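Local coordinates for protein tannase (Lactobacillus plantarum, PDB 3WA7) that hydrolyses the galloyl ester bonds of tannins, probably as a serine esterase, and has the alpha/beta-hydrolase fold, at residues Ile42-Tyr53 with Gly105-Arg114; His211-Asn221 with Ser258-Tyr268. One frame throughout, in Å; residues are numbered along the deposited sequence. Where two conformers were deposited one is given.

Contact 1 of 2, residues Ile42-Tyr53 with Gly105-Arg114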
loop_
_atom_site.group_PDB
_atom_site.type_symbol
_atom_site.label_atom_id
_atom_site.label_comp_id
_atom_site.label_asym_id
_atom_site.label_seq_id
_atom_site.Cartn_x
_atom_site.Cartn_y
_atom_site.Cartn_z
ATOM N N ILE A 42 14.102 12.635 -8.392
ATOM C CA ILE A 42 13.051 11.636 -8.542
ATOM C C ILE A 42 11.656 12.247 -8.701
ATOM O O ILE A 42 10.725 11.569 -9.143
ATOM C CB ILE A 42 13.050 10.664 -7.336
ATOM C CG1 ILE A 42 12.246 9.408 -7.681
ATOM C CG2 ILE A 42 12.475 11.358 -6.102
ATOM C CD1 ILE A 42 12.351 8.309 -6.639
ATOM N N GLN A 43 11.518 13.528 -8.363
ATOM C CA GLN A 43 10.230 14.209 -8.452
ATOM C C GLN A 43 9.799 14.605 -9.864
ATOM O O GLN A 43 9.705 15.790 -10.195
ATOM C CB GLN A 43 10.217 15.443 -7.541
ATOM C CG GLN A 43 10.300 15.115 -6.055
ATOM C CD GLN A 43 10.328 16.357 -5.187
ATOM O OE1 GLN A 43 11.260 17.158 -5.262
ATOM N NE2 GLN A 43 9.301 16.529 -4.363
ATOM N N VAL A 44 9.540 13.597 -10.689
ATOM C CA VAL A 44 9.077 13.794 -12.056
ATOM C C VAL A 44 8.036 12.713 -12.299
ATOM O O VAL A 44 7.954 11.744 -11.542
ATOM C CB VAL A 44 10.212 13.638 -13.104
ATOM C CG1 VAL A 44 11.237 14.748 -12.932
ATOM C CG2 VAL A 44 10.867 12.266 -12.980
ATOM N N LEU A 45 7.221 12.884 -13.329
ATOM C CA LEU A 45 6.213 11.880 -13.636
ATOM C C LEU A 45 6.196 11.583 -15.126
ATOM O O LEU A 45 6.689 12.378 -15.935
ATOM C CB LEU A 45 4.827 12.337 -13.145
ATOM C CG LEU A 45 4.193 13.650 -13.623
ATOM C CD1 LEU A 45 3.691 13.505 -15.052
ATOM C CD2 LEU A 45 3.028 14.009 -12.710
ATOM N N ASN A 46 5.665 10.414 -15.474
ATOM C CA ASN A 46 5.557 9.985 -16.860
ATOM C C ASN A 46 4.084 9.802 -17.194
ATOM O O ASN A 46 3.307 9.325 -16.366
ATOM C CB ASN A 46 6.279 8.653 -17.089
ATOM C CG ASN A 46 7.764 8.734 -16.824
ATOM O OD1 ASN A 46 8.388 9.779 -17.009
ATOM N ND2 ASN A 46 8.351 7.614 -16.414
ATOM N N VAL A 47 3.711 10.176 -18.413
ATOM C CA VAL A 47 2.334 10.059 -18.874
ATOM C C VAL A 47 2.263 9.113 -20.071
ATOM O O VAL A 47 3.015 9.266 -21.031
ATOM C CB VAL A 47 1.782 11.433 -19.305
ATOM C CG1 VAL A 47 0.353 11.293 -19.799
ATOM C CG2 VAL A 47 1.849 12.402 -18.139
ATOM N N PHE A 48 1.362 8.138 -20.004
ATOM C CA PHE A 48 1.192 7.180 -21.091
ATOM C C PHE A 48 -0.271 7.160 -21.512
ATOM O O PHE A 48 -1.169 7.009 -20.682
ATOM C CB PHE A 48 1.668 5.798 -20.650
ATOM C CG PHE A 48 3.076 5.799 -20.138
ATOM C CD1 PHE A 48 3.332 5.803 -18.771
ATOM C CD2 PHE A 48 4.146 5.861 -21.023
ATOM C CE1 PHE A 48 4.637 5.874 -18.290
ATOM C CE2 PHE A 48 5.459 5.931 -20.552
ATOM C CZ PHE A 48 5.703 5.938 -19.181
ATOM N N VAL A 49 -0.495 7.312 -22.813
ATOM C CA VAL A 49 -1.845 7.385 -23.352
ATOM C C VAL A 49 -2.105 6.442 -24.520
ATOM O O VAL A 49 -1.309 6.374 -25.454
ATOM C CB VAL A 49 -2.131 8.827 -23.845
ATOM C CG1 VAL A 49 -3.574 8.949 -24.311
ATOM C CG2 VAL A 49 -1.826 9.832 -22.737
ATOM N N PRO A 50 -3.221 5.695 -24.475
ATOM C CA PRO A 50 -3.530 4.783 -25.582
ATOM C C PRO A 50 -3.595 5.624 -26.858
ATOM O O PRO A 50 -4.175 6.709 -26.858
ATOM C CB PRO A 50 -4.891 4.219 -25.187
ATOM C CG PRO A 50 -4.783 4.159 -23.675
ATOM C CD PRO A 50 -4.165 5.509 -23.359
ATOM N N ALA A 51 -3.003 5.123 -27.936
ATOM C CA ALA A 51 -2.972 5.855 -29.199
ATOM C C ALA A 51 -4.339 6.340 -29.680
ATOM O O ALA A 51 -4.446 7.407 -30.286
ATOM C CB ALA A 51 -2.317 4.994 -30.280
ATOM N N ALA A 52 -5.380 5.560 -29.414
ATOM C CA ALA A 52 -6.728 5.921 -29.843
ATOM C C ALA A 52 -7.172 7.305 -29.382
ATOM O O ALA A 52 -7.952 7.968 -30.065
ATOM C CB ALA A 52 -7.724 4.878 -29.353
ATOM N N TYR A 53 -6.670 7.744 -28.233
ATOM C CA TYR A 53 -7.060 9.039 -27.682
ATOM C C TYR A 53 -6.440 10.246 -28.382
ATOM O O TYR A 53 -6.692 11.392 -28.006
ATOM C CB TYR A 53 -6.777 9.046 -26.175
ATOM C CG TYR A 53 -7.507 7.925 -25.447
ATOM C CD1 TYR A 53 -7.131 7.528 -24.162
ATOM C CD2 TYR A 53 -8.552 7.234 -26.066
ATOM C CE1 TYR A 53 -7.775 6.461 -23.519
ATOM C CE2 TYR A 53 -9.199 6.175 -25.435
ATOM C CZ TYR A 53 -8.806 5.788 -24.166
ATOM O OH TYR A 53 -9.431 4.713 -23.568
ATOM N N GLY A 105 -7.434 0.519 -22.098
ATOM C CA GLY A 105 -7.960 1.846 -22.372
ATOM C C GLY A 105 -7.742 2.882 -21.284
ATOM O O GLY A 105 -8.315 3.970 -21.333
ATOM N N TYR A 106 -6.915 2.558 -20.296
ATOM C CA TYR A 106 -6.648 3.502 -19.212
ATOM C C TYR A 106 -5.480 4.416 -19.544
ATOM O O TYR A 106 -4.533 4.009 -20.217
ATOM C CB TYR A 106 -6.275 2.770 -17.920
ATOM C CG TYR A 106 -7.263 1.741 -17.430
ATOM C CD1 TYR A 106 -6.864 0.758 -16.528
ATOM C CD2 TYR A 106 -8.591 1.741 -17.861
ATOM C CE1 TYR A 106 -7.751 -0.204 -16.068
ATOM C CE2 TYR A 106 -9.492 0.779 -17.406
ATOM C CZ TYR A 106 -9.062 -0.191 -16.511
ATOM O OH TYR A 106 -9.933 -1.155 -16.059
ATOM N N VAL A 107 -5.559 5.656 -19.076
ATOM C CA VAL A 107 -4.455 6.584 -19.239
ATOM C C VAL A 107 -3.646 6.281 -17.977
ATOM O O VAL A 107 -4.221 5.978 -16.930
ATOM C CB VAL A 107 -4.930 8.053 -19.227
ATOM C CG1 VAL A 107 -3.752 8.992 -18.958
ATOM C CG2 VAL A 107 -5.551 8.396 -20.575
ATOM N N VAL A 108 -2.324 6.328 -18.073
ATOM C CA VAL A 108 -1.492 6.040 -16.912
ATOM C C VAL A 108 -0.515 7.165 -16.612
ATOM O O VAL A 108 0.234 7.607 -17.484
ATOM C CB VAL A 108 -0.678 4.730 -17.100
ATOM C CG1 VAL A 108 0.171 4.454 -15.853
ATOM C CG2 VAL A 108 -1.616 3.562 -17.374
ATOM N N VAL A 109 -0.549 7.650 -15.378
ATOM C CA VAL A 109 0.379 8.689 -14.958
ATOM C C VAL A 109 1.170 8.054 -13.822
ATOM O O VAL A 109 0.636 7.785 -12.746
ATOM C CB VAL A 109 -0.355 9.959 -14.473
ATOM C CG1 VAL A 109 0.658 10.982 -13.958
ATOM C CG2 VAL A 109 -1.150 10.562 -15.629
ATOM N N ALA A 110 2.443 7.779 -14.093
ATOM C CA ALA A 110 3.323 7.146 -13.119
ATOM C C ALA A 110 4.300 8.173 -12.572
ATOM O O ALA A 110 5.229 8.590 -13.263
ATOM C CB ALA A 110 4.076 5.999 -13.778
ATOM N N ALA A 111 4.090 8.567 -11.322
ATOM C CA ALA A 111 4.939 9.572 -10.697
ATOM C C ALA A 111 6.054 9.001 -9.828
ATOM O O ALA A 111 5.881 7.981 -9.161
ATOM C CB ALA A 111 4.078 10.526 -9.872
ATOM N N GLY A 112 7.206 9.669 -9.860
ATOM C CA GLY A 112 8.333 9.264 -9.038
ATOM C C GLY A 112 8.041 9.830 -7.661
ATOM O O GLY A 112 7.550 10.955 -7.547
ATOM N N ILE A 113 8.345 9.064 -6.619
ATOM C CA ILE A 113 8.058 9.466 -5.246
ATOM C C ILE A 113 9.282 9.391 -4.335
ATOM O O ILE A 113 9.987 8.386 -4.321
ATOM C CB ILE A 113 6.956 8.545 -4.651
ATOM C CG1 ILE A 113 5.710 8.580 -5.541
ATOM C CG2 ILE A 113 6.631 8.957 -3.225
ATOM C CD1 ILE A 113 5.036 9.942 -5.610
ATOM N N ARG A 114 9.529 10.454 -3.574
ATOM C CA ARG A 114 10.659 10.473 -2.646
ATOM C C ARG A 114 10.500 9.401 -1.573
ATOM O O ARG A 114 9.382 9.064 -1.177
ATOM C CB ARG A 114 10.767 11.834 -1.959
ATOM C CG ARG A 114 11.357 12.939 -2.809
ATOM C CD ARG A 114 11.300 14.242 -2.036
ATOM N NE ARG A 114 9.925 14.707 -1.889
ATOM C CZ ARG A 114 9.539 15.659 -1.044
ATOM N NH1 ARG A 114 10.423 16.248 -0.248
ATOM N NH2 ARG A 114 8.272 16.050 -1.023
#
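Y53 bonds to G105 where the two antiparallel strands end and begin. From CB, the ring turns toward 105-114 because CG stands beside the backbone N and anti to the carbonyl carbon (chi1 -58°). Its CD1 rests 4.0 Å from V107 CG2, which lies at the ring edge, and P50 CB lies over one face, toward the rim. CE1 and CZ both skirt G105 O, and at the tip Y53 OH donates to G105 O over 2.6 Å, in the carbonyl plane and on a lone pair. G105 closes the preceding helix in a Schellman motif, and a phenylalanine in place of Y53 would probably leave this carbonyl without its hydroxyl donor and the helix end less firmly tied to 51-53.

Between the ends, N46 exchanges two backbone hydrogen bonds with A110, and F48 two with V108; V108 N to F48 O is nearly straight at 177°. L45, V47, V109 and A111 share one face, where L45 CD2 meets V109 CG1 at 4.0 Å, and helix 131-145 packs on that face. At the far end, Q43 NE2 lies 3.1 Å from R114 NE, over a guanidinium face; both are donors, and D135 serves both, through a hydrogen bond and a salt bridge. This antiparallel pairing joins the N-terminal strands to the parallel part of the sheet, as in the alpha/beta-hydrolase fold.

Contact 2 of 2, residues His211-Asn221 with Ser258-Tyr268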
loop_
_atom_site.group_PDB
_atom_site.type_symbol
_atom_site.label_atom_id
_atom_site.label_comp_id
_atom_site.label_asym_id
_atom_site.label_seq_id
_atom_site.Cartn_x
_atom_site.Cartn_y
_atom_site.Cartn_z
ATOM N N HIS A 211 0.345 0.922 15.344
ATOM C CA HIS A 211 -0.411 -0.139 16.004
ATOM C C HIS A 211 -0.071 -1.498 15.396
ATOM O O HIS A 211 -0.618 -2.523 15.810
ATOM C CB HIS A 211 -1.916 0.108 15.873
ATOM C CG HIS A 211 -2.360 1.427 16.427
ATOM N ND1 HIS A 211 -2.997 2.378 15.660
ATOM C CD2 HIS A 211 -2.246 1.957 17.667
ATOM C CE1 HIS A 211 -3.253 3.439 16.404
ATOM N NE2 HIS A 211 -2.808 3.209 17.626
ATOM N N ALA A 212 0.837 -1.497 14.422
ATOM C CA ALA A 212 1.247 -2.724 13.738
ATOM C C ALA A 212 2.022 -3.694 14.620
ATOM O O ALA A 212 1.963 -4.905 14.404
ATOM C CB ALA A 212 2.072 -2.381 12.498
ATOM N N ASP A 213 2.760 -3.178 15.598
ATOM C CA ASP A 213 3.515 -4.057 16.486
ATOM C C ASP A 213 2.565 -4.884 17.339
ATOM O O ASP A 213 2.769 -6.088 17.514
ATOM C CB ASP A 213 4.459 -3.256 17.387
ATOM C CG ASP A 213 5.658 -2.715 16.631
ATOM O OD1 ASP A 213 6.216 -3.467 15.803
ATOM O OD2 ASP A 213 6.046 -1.553 16.873
HETATM N N MSE A 214 1.535 -4.236 17.875
HETATM C CA MSE A 214 0.551 -4.933 18.696
HETATM C C MSE A 214 -0.196 -5.978 17.871
HETATM O O MSE A 214 -0.456 -7.082 18.345
HETATM C CB MSE A 214 -0.462 -3.948 19.286
HETATM C CG MSE A 214 0.092 -3.076 20.389
HETATM SE SE MSE A 214 -1.305 -1.963 21.132
HETATM C CE MSE A 214 -1.531 -0.771 19.656
ATOM N N ALA A 215 -0.545 -5.625 16.637
ATOM C CA ALA A 215 -1.265 -6.556 15.777
ATOM C C ALA A 215 -0.398 -7.759 15.429
ATOM O O ALA A 215 -0.878 -8.895 15.396
ATOM C CB ALA A 215 -1.718 -5.854 14.493
ATOM N N TYR A 216 0.882 -7.513 15.177
ATOM C CA TYR A 216 1.785 -8.593 14.807
ATOM C C TYR A 216 1.925 -9.619 15.922
ATOM O O TYR A 216 1.942 -10.823 15.665
ATOM C CB TYR A 216 3.171 -8.049 14.447
ATOM C CG TYR A 216 3.904 -8.913 13.440
ATOM C CD1 TYR A 216 3.537 -8.904 12.093
ATOM C CD2 TYR A 216 4.934 -9.767 13.837
ATOM C CE1 TYR A 216 4.175 -9.726 11.161
ATOM C CE2 TYR A 216 5.581 -10.597 12.912
ATOM C CZ TYR A 216 5.195 -10.571 11.581
ATOM O OH TYR A 216 5.820 -11.389 10.666
ATOM N N GLU A 217 2.029 -9.144 17.158
ATOM C CA GLU A 217 2.174 -10.049 18.286
ATOM C C GLU A 217 0.866 -10.734 18.665
ATOM O O GLU A 217 0.878 -11.848 19.184
ATOM C CB GLU A 217 2.783 -9.312 19.477
ATOM C CG GLU A 217 4.189 -8.811 19.181
ATOM C CD GLU A 217 5.038 -9.857 18.471
ATOM O OE1 GLU A 217 5.128 -10.997 18.972
ATOM O OE2 GLU A 217 5.617 -9.544 17.413
ATOM N N TRP A 218 -0.264 -10.078 18.417
ATOM C CA TRP A 218 -1.538 -10.724 18.693
ATOM C C TRP A 218 -1.570 -11.963 17.798
ATOM O O TRP A 218 -2.011 -13.038 18.205
ATOM C CB TRP A 218 -2.715 -9.820 18.322
ATOM C CG TRP A 218 -4.009 -10.584 18.209
ATOM C CD1 TRP A 218 -4.792 -11.034 19.236
ATOM C CD2 TRP A 218 -4.612 -11.068 17.002
ATOM N NE1 TRP A 218 -5.842 -11.774 18.741
ATOM C CE2 TRP A 218 -5.755 -11.810 17.374
ATOM C CE3 TRP A 218 -4.293 -10.950 15.642
ATOM C CZ2 TRP A 218 -6.582 -12.435 16.434
ATOM C CZ3 TRP A 218 -5.118 -11.574 14.704
ATOM C CH2 TRP A 218 -6.249 -12.306 15.108
ATOM N N GLN A 219 -1.079 -11.802 16.573
ATOM C CA GLN A 219 -1.067 -12.898 15.615
ATOM C C GLN A 219 0.013 -13.956 15.831
ATOM O O GLN A 219 -0.269 -15.156 15.773
ATOM C CB GLN A 219 -0.939 -12.345 14.198
ATOM C CG GLN A 219 -0.974 -13.421 13.115
ATOM C CD GLN A 219 -1.082 -12.828 11.727
ATOM O OE1 GLN A 219 -1.942 -11.988 11.471
ATOM N NE2 GLN A 219 -0.216 -13.268 10.820
ATOM N N PHE A 220 1.241 -13.525 16.104
ATOM C CA PHE A 220 2.337 -14.480 16.250
ATOM C C PHE A 220 2.861 -14.813 17.642
ATOM O O PHE A 220 3.836 -15.553 17.767
ATOM C CB PHE A 220 3.509 -14.047 15.356
ATOM C CG PHE A 220 3.249 -14.234 13.883
ATOM C CD1 PHE A 220 3.175 -13.138 13.024
ATOM C CD2 PHE A 220 3.089 -15.511 13.352
ATOM C CE1 PHE A 220 2.948 -13.315 11.653
ATOM C CE2 PHE A 220 2.860 -15.698 11.984
ATOM C CZ PHE A 220 2.792 -14.597 11.135
ATOM N N ASN A 221 2.234 -14.290 18.689
ATOM C CA ASN A 221 2.700 -14.613 20.031
ATOM C C ASN A 221 2.644 -16.127 20.201
ATOM O O ASN A 221 1.671 -16.766 19.801
ATOM C CB ASN A 221 1.826 -13.940 21.090
ATOM C CG ASN A 221 2.214 -14.341 22.497
ATOM O OD1 ASN A 221 1.535 -15.148 23.136
ATOM N ND2 ASN A 221 3.323 -13.791 22.985
ATOM N N SER A 258 6.516 -9.527 23.484
ATOM C CA SER A 258 5.489 -10.058 22.598
ATOM C C SER A 258 4.160 -10.243 23.321
ATOM O O SER A 258 3.107 -9.879 22.804
ATOM C CB SER A 258 5.939 -11.398 22.017
ATOM O OG SER A 258 4.884 -12.025 21.309
ATOM N N LEU A 259 4.203 -10.818 24.518
ATOM C CA LEU A 259 2.970 -11.035 25.265
ATOM C C LEU A 259 2.322 -9.705 25.639
ATOM O O LEU A 259 1.104 -9.557 25.552
ATOM C CB LEU A 259 3.250 -11.861 26.525
ATOM C CG LEU A 259 2.037 -12.257 27.375
ATOM C CD1 LEU A 259 1.040 -13.035 26.531
ATOM C CD2 LEU A 259 2.502 -13.101 28.562
ATOM N N ALA A 260 3.140 -8.736 26.041
ATOM C CA ALA A 260 2.641 -7.420 26.422
ATOM C C ALA A 260 1.987 -6.711 25.237
ATOM O O ALA A 260 0.953 -6.055 25.388
ATOM C CB ALA A 260 3.782 -6.569 26.972
ATOM N N LEU A 261 2.600 -6.835 24.063
ATOM C CA LEU A 261 2.063 -6.213 22.859
ATOM C C LEU A 261 0.746 -6.873 22.478
ATOM O O LEU A 261 -0.210 -6.195 22.100
ATOM C CB LEU A 261 3.071 -6.322 21.709
ATOM C CG LEU A 261 4.200 -5.279 21.744
ATOM C CD1 LEU A 261 5.364 -5.720 20.873
ATOM C CD2 LEU A 261 3.656 -3.938 21.272
ATOM N N LYS A 262 0.691 -8.197 22.592
ATOM C CA LYS A 262 -0.529 -8.924 22.259
ATOM C C LYS A 262 -1.670 -8.501 23.177
ATOM O O LYS A 262 -2.788 -8.256 22.725
ATOM C CB LYS A 262 -0.306 -10.434 22.380
ATOM C CG LYS A 262 -1.593 -11.251 22.321
ATOM C CD LYS A 262 -1.309 -12.736 22.128
ATOM C CE LYS A 262 -2.604 -13.533 22.078
ATOM N NZ LYS A 262 -3.091 -13.546 23.661
ATOM N N ALA A 263 -1.383 -8.420 24.472
ATOM C CA ALA A 263 -2.394 -8.025 25.444
ATOM C C ALA A 263 -2.932 -6.631 25.135
ATOM O O ALA A 263 -4.139 -6.394 25.191
ATOM C CB ALA A 263 -1.802 -8.053 26.851
ATOM N N GLN A 264 -2.036 -5.707 24.809
ATOM C CA GLN A 264 -2.465 -4.350 24.515
ATOM C C GLN A 264 -3.265 -4.238 23.219
ATOM O O GLN A 264 -4.069 -3.318 23.061
ATOM C CB GLN A 264 -1.260 -3.407 24.508
ATOM C CG GLN A 264 -0.729 -3.104 25.910
ATOM C CD GLN A 264 -1.824 -2.642 26.865
ATOM O OE1 GLN A 264 -2.480 -3.453 27.526
ATOM N NE2 GLN A 264 -2.037 -1.334 26.927
ATOM N N PHE A 265 -3.069 -5.174 22.295
ATOM C CA PHE A 265 -3.830 -5.128 21.054
ATOM C C PHE A 265 -5.324 -5.281 21.343
ATOM O O PHE A 265 -6.154 -4.714 20.636
ATOM C CB PHE A 265 -3.393 -6.234 20.084
ATOM C CG PHE A 265 -4.081 -6.166 18.747
ATOM C CD1 PHE A 265 -3.865 -5.085 17.894
ATOM C CD2 PHE A 265 -4.953 -7.175 18.341
ATOM C CE1 PHE A 265 -4.504 -5.007 16.659
ATOM C CE2 PHE A 265 -5.601 -7.110 17.107
ATOM C CZ PHE A 265 -5.373 -6.018 16.262
ATOM N N SER A 266 -5.677 -6.051 22.372
ATOM C CA SER A 266 -7.095 -6.228 22.695
ATOM C C SER A 266 -7.726 -4.882 23.019
ATOM O O SER A 266 -8.830 -4.577 22.574
ATOM C CB SER A 266 -7.281 -7.183 23.882
ATOM O OG SER A 266 -6.872 -8.498 23.551
ATOM N N THR A 267 -7.017 -4.070 23.792
ATOM C CA THR A 267 -7.531 -2.761 24.158
ATOM C C THR A 267 -7.655 -1.865 22.934
ATOM O O THR A 267 -8.666 -1.189 22.748
ATOM C CB THR A 267 -6.624 -2.097 25.200
ATOM O OG1 THR A 267 -6.588 -2.923 26.371
ATOM C CG2 THR A 267 -7.152 -0.716 25.575
ATOM N N TYR A 268 -6.619 -1.859 22.105
ATOM C CA TYR A 268 -6.630 -1.058 20.890
ATOM C C TYR A 268 -7.780 -1.491 19.980
ATOM O O TYR A 268 -8.581 -0.671 19.528
ATOM C CB TYR A 268 -5.308 -1.216 20.133
ATOM C CG TYR A 268 -5.370 -0.637 18.738
ATOM C CD1 TYR A 268 -5.517 0.734 18.536
ATOM C CD2 TYR A 268 -5.342 -1.469 17.617
ATOM C CE1 TYR A 268 -5.640 1.265 17.250
ATOM C CE2 TYR A 268 -5.464 -0.950 16.332
ATOM C CZ TYR A 268 -5.612 0.417 16.155
ATOM O OH TYR A 268 -5.733 0.932 14.882
#
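H211 and Y268 start from different torsions: the imidazole stands beside its backbone N (chi1 -57°), whereas the phenol swings anti to its own (chi1 168°). The rings thereby stack face to face, centroids 3.8 Å apart and planes 21° from parallel, with Y268 CE1 over the centre of the imidazole. N208 holds both polar ends, bonding to H211 ND1 and Y268 OH. Next along the helix, the side chain of M214, a selenomethionine, is a knob among L261, Q264, F265 and Y268; its chain bends at chi3, and CE reaches Y268 CB at 3.8 Å. A215 CA lies over one face of the F265 ring, and on that same side W218 CB comes obliquely to F265 CD2, 3.5 Å away.

At the other end S258 OG links two residues of 211-221. It donates to E217 OE1 over 2.6 Å, meeting the carboxylate on its anti side, and accepts N221 ND2 at 2.9 Å in a nearly straight bond lying in the amide plane. The same E217 OE1 also forms a salt bridge with R341. The middle is thus largely apolar, between an aromatic stack and a polar cluster whose arginine and serine probably favour a charged E217.

In the fold
Contact 1 belongs to the interior of the main mixed sheet, where strand 44-50 meets strand 107-111; contact 2 joins helices 209-220 and 252-271 on the opposite side of the chain's centre. They share no helix or strand, and their nearest atoms are about 19 Å apart. Nearly every touching residue of 42-53 and 105-114 is buried, whereas the second contact is partly open, with L259 and Q264 exposed. The chemistry follows this placement: a ladder of backbone hydrogen bonds carries the sheet contact, while the steeply crossed helices of contact 2 rely on side chains, including aromatic rings, a selenomethionine and a small polar cluster.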